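Local atomic coordinates of putative SnoaL-like polyketide cyclase (Jannaschia sp., PDB entry 3KKG), a protein that is of unproven function but, as a SnoaL-like member of the NTF2 clan, may catalyse cyclisation of a polyketide or bind a related small molecule. Residues 22-26 against 65-71; 29-34 against 57-62; 86-92 against 109-115. One frame throughout, in Å; residues are numbered along the deposited sequence.

How the contacts relate
All three contacts belong to one NTF2-like alpha+beta cone, in which a curved sheet wraps round helices. Contact 2 is nested inside the loop closed by contact 1, and the two share helix 54-67; their centres lie 11 Å apart, and a probable hydrogen bond from Trp33 NE1 to Gly22 O (2.9 Å) links them. Contact 3, in the sheet, touches contact 1 where Trp23 CH2 meets Leu91 CD2 at 3.7 Å, but stays about 8 Å from contact 2 at the nearest atoms. Bound di(hydroxyethyl)ether, probably from the crystallisation liquor, lies about 4 Å from the side chains of Trp23 and Leu91 and about 5 Å from that of Asn61, consistent with a pocket between helices and sheet.

Contact 1: residues 22-26 against 65-71; sequences GWGAQ and FEGFPRL
Trp23 and Phe65 meet as a T-shaped (edge-to-face) pair, joining the loop before helix 29-36 to the last turn of helix 54-67 in this NTF2-like cone. The Phe65 edge, led by CZ, points at the face of the indole; the six-membered rings have centroids 4.9 Å apart and planes at 88°. CG of Trp23 lies anti to the backbone N (chi1 -177°), which carries the indole over that edge, and chi2 (-121°) turns its NE1 to the chain beyond the helix. There NE1 gives a nearly straight hydrogen bond of 2.9 Å to Leu71 O. This oxygen lies in the indole plane, which helps fix the rotation of the ring that Phe65 packs against; the N-H meets the carbonyl from above its plane. Leu71 adds CD2 beside CZ2 of Trp23, at 3.9 Å.

The Phe65 ring also receives the backbone of Gly24 on one face: Gly24 CA sits over the ring centre in a CH-pi contact, 3.5 Å from the centroid. A CB at this position would run into the ring. Ala25, within the type I turn from Trp23 to Gln26, faces the type I turn from Phe68 to Leu71; its CB lies 3.5 Å from Leu71 O. A water bridges the two turns, 2.7 Å from both Ala25 O and Pro69 O.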
loop_
_atom_site.group_PDB
_atom_site.type_symbol
_atom_site.label_atom_id
_atom_site.label_comp_id
_atom_site.label_asym_id
_atom_site.label_seq_id
_atom_site.Cartn_x
_atom_site.Cartn_y
_atom_site.Cartn_z
ATOM N N GLY A 22 -8.687 9.760 16.373
ATOM C CA GLY A 22 -9.209 8.439 16.023
ATOM C C GLY A 22 -8.144 7.371 15.872
ATOM O O GLY A 22 -8.425 6.278 15.392
ATOM N N TRP A 23 -6.917 7.675 16.274
ATOM C CA TRP A 23 -5.797 6.697 16.196
ATOM C C TRP A 23 -5.906 5.714 17.362
ATOM O O TRP A 23 -6.150 6.141 18.505
ATOM C CB TRP A 23 -4.467 7.424 16.274
ATOM C CG TRP A 23 -3.257 6.574 16.135
ATOM C CD1 TRP A 23 -2.269 6.448 17.053
ATOM C CD2 TRP A 23 -2.893 5.733 15.024
ATOM N NE1 TRP A 23 -1.299 5.593 16.586
ATOM C CE2 TRP A 23 -1.658 5.140 15.349
ATOM C CE3 TRP A 23 -3.483 5.437 13.789
ATOM C CZ2 TRP A 23 -1.013 4.251 14.510
ATOM C CZ3 TRP A 23 -2.831 4.570 12.945
ATOM C CH2 TRP A 23 -1.582 4.007 13.322
ATOM N N GLY A 24 -5.664 4.434 17.080
ATOM C CA GLY A 24 -5.972 3.390 18.053
ATOM C C GLY A 24 -5.139 3.436 19.317
ATOM O O GLY A 24 -5.475 2.774 20.320
ATOM N N ALA A 25 -4.063 4.186 19.331
ATOM C CA ALA A 25 -3.270 4.402 20.509
ATOM C C ALA A 25 -3.834 5.511 21.409
ATOM O O ALA A 25 -3.316 5.696 22.497
ATOM C CB ALA A 25 -1.837 4.705 20.186
ATOM N N GLN A 26 -4.869 6.227 20.948
ATOM C CA GLN A 26 -5.432 7.386 21.629
ATOM C C GLN A 26 -6.773 7.033 22.265
ATOM O O GLN A 26 -7.731 6.622 21.579
ATOM C CB GLN A 26 -5.642 8.498 20.585
ATOM C CG GLN A 26 -6.290 9.799 21.087
ATOM C CD GLN A 26 -5.509 10.406 22.218
ATOM O OE1 GLN A 26 -4.280 10.526 22.136
ATOM N NE2 GLN A 26 -6.209 10.778 23.290
ATOM N N PHE A 65 -3.819 -2.951 18.019
ATOM C CA PHE A 65 -3.207 -2.062 18.969
ATOM C C PHE A 65 -2.842 -2.701 20.315
ATOM O O PHE A 65 -2.050 -2.156 21.035
ATOM C CB PHE A 65 -4.036 -0.780 19.142
ATOM C CG PHE A 65 -3.826 0.185 17.983
ATOM C CD1 PHE A 65 -4.569 0.090 16.855
ATOM C CD2 PHE A 65 -2.837 1.133 18.059
ATOM C CE1 PHE A 65 -4.347 0.910 15.765
ATOM C CE2 PHE A 65 -2.604 1.988 17.018
ATOM C CZ PHE A 65 -3.358 1.877 15.854
ATOM N N GLU A 66 -3.417 -3.858 20.638
ATOM C CA GLU A 66 -2.908 -4.571 21.795
ATOM C C GLU A 66 -1.442 -4.987 21.588
ATOM O O GLU A 66 -0.685 -5.149 22.529
ATOM C CB GLU A 66 -3.781 -5.779 22.115
ATOM C CG GLU A 66 -5.074 -5.328 22.693
ATOM C CD GLU A 66 -6.090 -6.406 22.828
ATOM O OE1 GLU A 66 -5.849 -7.572 22.417
ATOM O OE2 GLU A 66 -7.152 -6.080 23.390
ATOM N N GLY A 67 -1.058 -5.229 20.354
ATOM C CA GLY A 67 0.299 -5.621 20.083
ATOM C C GLY A 67 1.256 -4.456 20.237
ATOM O O GLY A 67 2.388 -4.663 20.666
ATOM N N PHE A 68 0.806 -3.261 19.813
ATOM C CA PHE A 68 1.656 -2.062 19.807
ATOM C C PHE A 68 0.876 -0.925 20.503
ATOM O O PHE A 68 0.412 -0.008 19.850
ATOM C CB PHE A 68 2.019 -1.655 18.396
ATOM C CG PHE A 68 2.855 -2.657 17.656
ATOM C CD1 PHE A 68 2.258 -3.705 16.985
ATOM C CD2 PHE A 68 4.252 -2.588 17.654
ATOM C CE1 PHE A 68 3.019 -4.637 16.312
ATOM C CE2 PHE A 68 5.028 -3.506 16.928
ATOM C CZ PHE A 68 4.408 -4.536 16.277
ATOM N N PRO A 69 0.720 -0.981 21.821
ATOM C CA PRO A 69 -0.184 -0.059 22.459
ATOM C C PRO A 69 0.216 1.390 22.442
ATOM O O PRO A 69 -0.647 2.266 22.652
ATOM C CB PRO A 69 -0.249 -0.576 23.909
ATOM C CG PRO A 69 0.663 -1.683 23.985
ATOM C CD PRO A 69 1.256 -2.003 22.753
ATOM N N ARG A 70 1.515 1.679 22.278
ATOM C CA ARG A 70 2.039 3.072 22.153
ATOM C C ARG A 70 2.378 3.443 20.691
ATOM O O ARG A 70 3.044 4.449 20.461
ATOM C CB ARG A 70 3.312 3.334 23.012
ATOM C CG ARG A 70 3.146 3.400 24.553
ATOM C CD ARG A 70 4.452 3.883 25.261
ATOM N NE ARG A 70 4.350 3.833 26.750
ATOM C CZ ARG A 70 4.661 2.749 27.486
ATOM N NH1 ARG A 70 5.128 1.683 26.889
ATOM N NH2 ARG A 70 4.503 2.761 28.780
ATOM N N LEU A 71 1.921 2.672 19.706
ATOM C CA LEU A 71 2.317 2.913 18.311
ATOM C C LEU A 71 2.091 4.371 17.953
ATOM O O LEU A 71 1.022 4.928 18.177
ATOM C CB LEU A 71 1.495 2.017 17.395
ATOM C CG LEU A 71 2.057 1.833 15.979
ATOM C CD1 LEU A 71 3.390 1.130 15.948
ATOM C CD2 LEU A 71 1.039 1.017 15.193
HETATM O O HOH W 1 -1.409 4.488 24.048
#

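Contact 2: residues 29-34 against 57-62; sequences WRDVWR and AIAFNA
Ala57 opens the contact beside the six-membered ring of Trp33, whose CZ3 lies 3.9 Å from Ala57 O and somewhat farther from the methyl group. Ile58, next along helix 54-67, is a knob in a hole formed by Trp29, Arg30, Trp33 and Arg34. Its branches divide the work. CG1 meets CE3 of Trp33, CD1 lies over one face of the Arg34 guanidinium, and CG2, anti to the backbone N, reaches 3.6 Å from Arg30 CG and also touches Trp29 CH2. The backbone of Ile58 contributes too: its O is 3.3 Å from Trp29 CH2, at the indole edge.

In this NTF2-like fold the pair of helices covers the concave side of the curved sheet, with Trp33 and Ala57 both resting on Phe41 of strand 41-45. The axes of the two segments approach to 10.9 Å at 147°, nearer antiparallel than parallel, a spacing that leaves room for two indoles between them. Trp33 NE1 is satisfied by Gly22 O, and Arg34, salt-bridged to Asp31 in its own helix, also pairs with Glu55.

Asn61 comes one turn after Ala57. Its OD1 lies over one face of Trp29, 3.4 Å from CZ3, while Arg30 CG covers the opposite face; the same oxygen is 3.3 Å from Trp33 CZ2. The amide is turned 76° from the Trp29 ring but only 30° from that of Trp33. Ala62 completes the segment, its CB 3.9 Å from Trp29 CZ2 and 3.5 Å from Arg30 NH2.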
loop_
_atom_site.group_PDB
_atom_site.type_symbol
_atom_site.label_atom_id
_atom_site.label_comp_id
_atom_site.label_asym_id
_atom_site.label_seq_id
_atom_site.Cartn_x
_atom_site.Cartn_y
_atom_site.Cartn_z
ATOM N N TRP A 29 -10.710 6.790 20.647
ATOM C CA TRP A 29 -10.705 6.619 19.210
ATOM C C TRP A 29 -11.947 5.948 18.677
ATOM O O TRP A 29 -12.379 6.250 17.570
ATOM C CB TRP A 29 -9.453 5.837 18.767
ATOM C CG TRP A 29 -9.327 4.426 19.236
ATOM C CD1 TRP A 29 -8.732 4.006 20.370
ATOM C CD2 TRP A 29 -9.803 3.257 18.564
ATOM N NE1 TRP A 29 -8.805 2.629 20.474
ATOM C CE2 TRP A 29 -9.452 2.132 19.372
ATOM C CE3 TRP A 29 -10.513 3.041 17.391
ATOM C CZ2 TRP A 29 -9.771 0.811 19.015
ATOM C CZ3 TRP A 29 -10.807 1.718 17.014
ATOM C CH2 TRP A 29 -10.441 0.628 17.831
ATOM N N ARG A 30 -12.540 5.048 19.472
ATOM C CA ARG A 30 -13.678 4.306 18.988
ATOM C C ARG A 30 -14.815 5.212 18.633
ATOM O O ARG A 30 -15.513 4.995 17.652
ATOM C CB ARG A 30 -14.104 3.253 20.005
ATOM C CG ARG A 30 -13.114 2.090 20.148
ATOM C CD ARG A 30 -13.654 1.160 21.200
ATOM N NE ARG A 30 -12.868 -0.037 21.430
ATOM C CZ ARG A 30 -11.725 -0.087 22.109
ATOM N NH1 ARG A 30 -11.165 1.016 22.589
ATOM N NH2 ARG A 30 -11.143 -1.263 22.307
ATOM N N ASP A 31 -15.058 6.208 19.483
ATOM C CA ASP A 31 -16.144 7.126 19.229
ATOM C C ASP A 31 -15.864 7.975 18.001
ATOM O O ASP A 31 -16.795 8.325 17.277
ATOM C CB ASP A 31 -16.436 7.974 20.460
ATOM C CG ASP A 31 -17.081 7.167 21.576
ATOM O OD1 ASP A 31 -17.834 6.179 21.300
ATOM O OD2 ASP A 31 -16.859 7.540 22.746
ATOM N N VAL A 32 -14.587 8.241 17.714
ATOM C CA VAL A 32 -14.226 8.963 16.485
ATOM C C VAL A 32 -14.542 8.065 15.266
ATOM O O VAL A 32 -15.082 8.505 14.259
ATOM C CB VAL A 32 -12.728 9.417 16.455
ATOM C CG1 VAL A 32 -12.364 10.033 15.072
ATOM C CG2 VAL A 32 -12.427 10.403 17.593
ATOM N N TRP A 33 -14.182 6.793 15.359
ATOM C CA TRP A 33 -14.554 5.859 14.302
ATOM C C TRP A 33 -16.083 5.816 14.103
ATOM O O TRP A 33 -16.576 5.853 12.980
ATOM C CB TRP A 33 -14.016 4.459 14.589
ATOM C CG TRP A 33 -12.568 4.246 14.252
ATOM C CD1 TRP A 33 -11.541 5.090 14.506
ATOM C CD2 TRP A 33 -11.995 3.107 13.603
ATOM N NE1 TRP A 33 -10.360 4.562 14.032
ATOM C CE2 TRP A 33 -10.609 3.352 13.480
ATOM C CE3 TRP A 33 -12.509 1.911 13.089
ATOM C CZ2 TRP A 33 -9.737 2.438 12.896
ATOM C CZ3 TRP A 33 -11.651 1.023 12.503
ATOM C CH2 TRP A 33 -10.289 1.270 12.441
ATOM N N ARG A 34 -16.833 5.758 15.201
ATOM C CA ARG A 34 -18.298 5.691 15.098
ATOM C C ARG A 34 -18.924 6.932 14.466
ATOM O O ARG A 34 -19.939 6.827 13.791
ATOM C CB ARG A 34 -18.928 5.406 16.455
ATOM C CG ARG A 34 -18.582 4.030 16.977
ATOM C CD ARG A 34 -19.205 3.739 18.317
ATOM N NE ARG A 34 -18.780 2.422 18.808
ATOM C CZ ARG A 34 -18.015 2.204 19.881
ATOM N NH1 ARG A 34 -17.569 3.193 20.647
ATOM N NH2 ARG A 34 -17.691 0.965 20.198
ATOM N N ALA A 57 -15.130 -3.995 12.710
ATOM C CA ALA A 57 -13.901 -3.357 12.276
ATOM C C ALA A 57 -13.156 -2.671 13.427
ATOM O O ALA A 57 -11.922 -2.701 13.520
ATOM C CB ALA A 57 -14.207 -2.346 11.183
ATOM N N ILE A 58 -13.895 -2.030 14.313
ATOM C CA ILE A 58 -13.318 -1.500 15.525
ATOM C C ILE A 58 -12.648 -2.571 16.388
ATOM O O ILE A 58 -11.549 -2.376 16.882
ATOM C CB ILE A 58 -14.409 -0.732 16.355
ATOM C CG1 ILE A 58 -14.724 0.620 15.708
ATOM C CG2 ILE A 58 -13.999 -0.525 17.845
ATOM C CD1 ILE A 58 -15.906 1.323 16.378
ATOM N N ALA A 59 -13.329 -3.695 16.574
ATOM C CA ALA A 59 -12.768 -4.807 17.336
ATOM C C ALA A 59 -11.445 -5.299 16.752
ATOM O O ALA A 59 -10.507 -5.583 17.486
ATOM C CB ALA A 59 -13.784 -5.946 17.409
ATOM N N PHE A 60 -11.387 -5.386 15.431
ATOM C CA PHE A 60 -10.185 -5.828 14.738
ATOM C C PHE A 60 -9.059 -4.814 14.983
ATOM O O PHE A 60 -7.889 -5.173 15.243
ATOM C CB PHE A 60 -10.474 -5.996 13.246
ATOM C CG PHE A 60 -9.293 -6.440 12.446
ATOM C CD1 PHE A 60 -8.972 -7.769 12.354
ATOM C CD2 PHE A 60 -8.477 -5.522 11.821
ATOM C CE1 PHE A 60 -7.862 -8.172 11.617
ATOM C CE2 PHE A 60 -7.348 -5.937 11.078
ATOM C CZ PHE A 60 -7.048 -7.238 10.982
ATOM N N ASN A 61 -9.360 -3.514 14.850
ATOM C CA ASN A 61 -8.336 -2.503 15.097
ATOM C C ASN A 61 -7.792 -2.574 16.519
ATOM O O ASN A 61 -6.590 -2.473 16.736
ATOM C CB ASN A 61 -8.917 -1.102 14.811
ATOM C CG ASN A 61 -7.875 -0.037 14.627
ATOM O OD1 ASN A 61 -7.911 1.016 15.296
ATOM N ND2 ASN A 61 -7.052 -0.213 13.667
ATOM N N ALA A 62 -8.704 -2.779 17.466
ATOM C CA ALA A 62 -8.328 -2.887 18.862
ATOM C C ALA A 62 -7.338 -4.021 19.085
ATOM O O ALA A 62 -6.354 -3.825 19.804
ATOM C CB ALA A 62 -9.584 -3.055 19.771
#

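Contact 3: residues 86-92 against 109-115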
loop_
_atom_site.group_PDB
_atom_site.type_symbol
_atom_site.label_atom_id
_atom_site.label_comp_id
_atom_site.label_asym_id
_atom_site.label_seq_id
_atom_site.Cartn_x
_atom_site.Cartn_y
_atom_site.Cartn_z
ATOM N N VAL A 86 -5.853 8.753 0.088
ATOM C CA VAL A 86 -4.732 7.855 0.315
ATOM C C VAL A 86 -3.777 8.524 1.254
ATOM O O VAL A 86 -3.380 9.668 1.047
ATOM C CB VAL A 86 -3.999 7.532 -1.028
ATOM C CG1 VAL A 86 -2.793 6.590 -0.777
ATOM C CG2 VAL A 86 -5.007 6.990 -2.082
ATOM N N VAL A 87 -3.473 7.893 2.370
ATOM C CA VAL A 87 -2.601 8.411 3.399
ATOM C C VAL A 87 -1.396 7.503 3.516
ATOM O O VAL A 87 -1.541 6.330 3.835
ATOM C CB VAL A 87 -3.318 8.559 4.757
ATOM C CG1 VAL A 87 -2.351 9.132 5.791
ATOM C CG2 VAL A 87 -4.560 9.431 4.627
ATOM N N GLN A 88 -0.203 8.024 3.310
ATOM C CA GLN A 88 1.013 7.263 3.609
ATOM C C GLN A 88 1.580 7.779 4.915
ATOM O O GLN A 88 1.597 8.994 5.165
ATOM C CB GLN A 88 2.029 7.492 2.549
ATOM C CG GLN A 88 1.652 6.935 1.146
ATOM C CD GLN A 88 2.805 7.051 0.203
ATOM O OE1 GLN A 88 3.794 6.367 0.379
ATOM N NE2 GLN A 88 2.698 7.909 -0.760
ATOM N N ALA A 89 2.100 6.870 5.728
ATOM C CA ALA A 89 2.573 7.237 7.040
ATOM C C ALA A 89 3.763 6.380 7.385
ATOM O O ALA A 89 4.154 5.482 6.633
ATOM C CB ALA A 89 1.444 7.145 8.132
ATOM N N ARG A 90 4.407 6.726 8.493
ATOM C CA ARG A 90 5.357 5.813 9.113
ATOM C C ARG A 90 4.926 5.494 10.521
ATOM O O ARG A 90 4.377 6.324 11.227
ATOM C CB ARG A 90 6.771 6.324 9.065
ATOM C CG ARG A 90 7.353 6.360 7.653
ATOM C CD ARG A 90 8.844 6.628 7.703
ATOM N NE ARG A 90 9.597 5.439 8.142
ATOM C CZ ARG A 90 9.960 4.426 7.334
ATOM N NH1 ARG A 90 9.688 4.487 6.041
ATOM N NH2 ARG A 90 10.645 3.375 7.784
ATOM N N LEU A 91 5.141 4.250 10.881
ATOM C CA LEU A 91 4.782 3.707 12.191
ATOM C C LEU A 91 6.043 3.362 12.958
ATOM O O LEU A 91 6.928 2.709 12.406
ATOM C CB LEU A 91 4.014 2.390 12.026
ATOM C CG LEU A 91 2.744 2.483 11.224
ATOM C CD1 LEU A 91 2.079 1.080 11.107
ATOM C CD2 LEU A 91 1.772 3.476 11.818
ATOM N N THR A 92 6.041 3.737 14.229
ATOM C CA THR A 92 7.137 3.388 15.118
ATOM C C THR A 92 6.582 2.976 16.464
ATOM O O THR A 92 5.742 3.633 17.045
ATOM C CB THR A 92 8.144 4.522 15.305
ATOM O OG1 THR A 92 7.446 5.683 15.750
ATOM C CG2 THR A 92 8.875 4.811 13.994
ATOM N N VAL A 109 9.629 -1.580 15.893
ATOM C CA VAL A 109 9.413 -1.553 14.456
ATOM C C VAL A 109 9.443 -0.113 13.989
ATOM O O VAL A 109 9.147 0.826 14.750
ATOM C CB VAL A 109 8.043 -2.221 14.025
ATOM C CG1 VAL A 109 7.971 -3.591 14.621
ATOM C CG2 VAL A 109 6.858 -1.357 14.374
ATOM N N ASP A 110 9.784 0.061 12.711
ATOM C CA ASP A 110 9.858 1.386 12.084
ATOM C C ASP A 110 9.572 1.099 10.601
ATOM O O ASP A 110 10.463 0.664 9.873
ATOM C CB ASP A 110 11.265 1.977 12.252
ATOM C CG ASP A 110 11.409 3.359 11.652
ATOM O OD1 ASP A 110 10.527 3.810 10.941
ATOM O OD2 ASP A 110 12.447 4.000 11.976
ATOM N N VAL A 111 8.317 1.283 10.179
ATOM C CA VAL A 111 7.872 0.874 8.853
ATOM C C VAL A 111 6.978 1.915 8.183
ATOM O O VAL A 111 6.207 2.579 8.865
ATOM C CB VAL A 111 7.132 -0.504 8.868
ATOM C CG1 VAL A 111 8.132 -1.645 9.107
ATOM C CG2 VAL A 111 5.962 -0.503 9.878
ATOM N N PRO A 112 7.046 1.996 6.867
ATOM C CA PRO A 112 6.072 2.797 6.107
ATOM C C PRO A 112 4.765 2.042 5.992
ATOM O O PRO A 112 4.728 0.799 6.057
ATOM C CB PRO A 112 6.758 2.973 4.758
ATOM C CG PRO A 112 7.444 1.619 4.547
ATOM C CD PRO A 112 7.926 1.227 5.961
ATOM N N ASP A 113 3.692 2.758 5.717
ATOM C CA ASP A 113 2.424 2.126 5.437
ATOM C C ASP A 113 1.644 2.965 4.463
ATOM O O ASP A 113 2.057 4.078 4.076
ATOM C CB ASP A 113 1.697 1.774 6.687
ATOM C CG ASP A 113 1.034 2.900 7.382
ATOM O OD1 ASP A 113 1.084 4.056 6.930
ATOM O OD2 ASP A 113 0.459 2.647 8.478
ATOM N N VAL A 114 0.498 2.468 4.080
ATOM C CA VAL A 114 -0.456 3.200 3.216
ATOM C C VAL A 114 -1.859 2.731 3.539
ATOM O O VAL A 114 -2.138 1.544 3.715
ATOM C CB VAL A 114 -0.124 3.025 1.745
ATOM C CG1 VAL A 114 -0.159 1.593 1.305
ATOM C CG2 VAL A 114 -1.119 3.874 0.906
ATOM N N THR A 115 -2.774 3.694 3.756
ATOM C CA THR A 115 -4.187 3.446 4.028
ATOM C C THR A 115 -4.979 4.084 2.921
ATOM O O THR A 115 -4.756 5.286 2.637
ATOM C CB THR A 115 -4.584 3.970 5.430
ATOM O OG1 THR A 115 -3.547 3.600 6.382
ATOM C CG2 THR A 115 -5.906 3.434 5.880
HETATM O O HOH W 2 -1.383 5.200 6.520
HETATM O O HOH W 3 4.272 4.479 2.356
HETATM O O HOH W 4 10.358 6.458 11.024
#
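Asp113 and Leu91 lie on the same face of an antiparallel strand pair, 84-94 with 108-120, in the curved NTF2-like sheet; this face looks toward the helices. Asp113 CG takes the position between the backbone N and the carbonyl carbon (chi1 77°), which sends the carboxylate back across the neighbouring strand. OD1 comes 3.3 Å from Ala89 CB, and OD2 lies 3.5 Å from Leu91 CD1. These buried oxygens find polar partners: Tyr129 OH bonds to OD2, and a water held by Val87 O and Thr115 OG1 donates to OD1. A leucine in place of Asp113 would probably leave Tyr129 OH without its carboxylate partner and this water with one partner fewer, and crowd Leu91. Leu91 also packs its CB against Val111 CG2 and reaches Trp23 beyond the sheet. The backbones beneath are joined by paired hydrogen bonds, among them Leu91 N to Val111 O at 2.8 Å.

Across the sheet, on the face of Gln88 and Pro112, the second subunit packs: its Arg128 bonds Gln88 OE1. In the conformer given here, one of two modelled, Arg90 is bent at chi3 (75°) and folds its guanidinium over the Val111-Pro112 peptide, with NH1 3.5 Å from Pro112 CB. In this conformer Asp110 OD1 is met from above the carboxylate plane by NH2 in a salt bridge of 3.2 Å, and a water links the same OD1 (2.7 Å) to Arg90 NE.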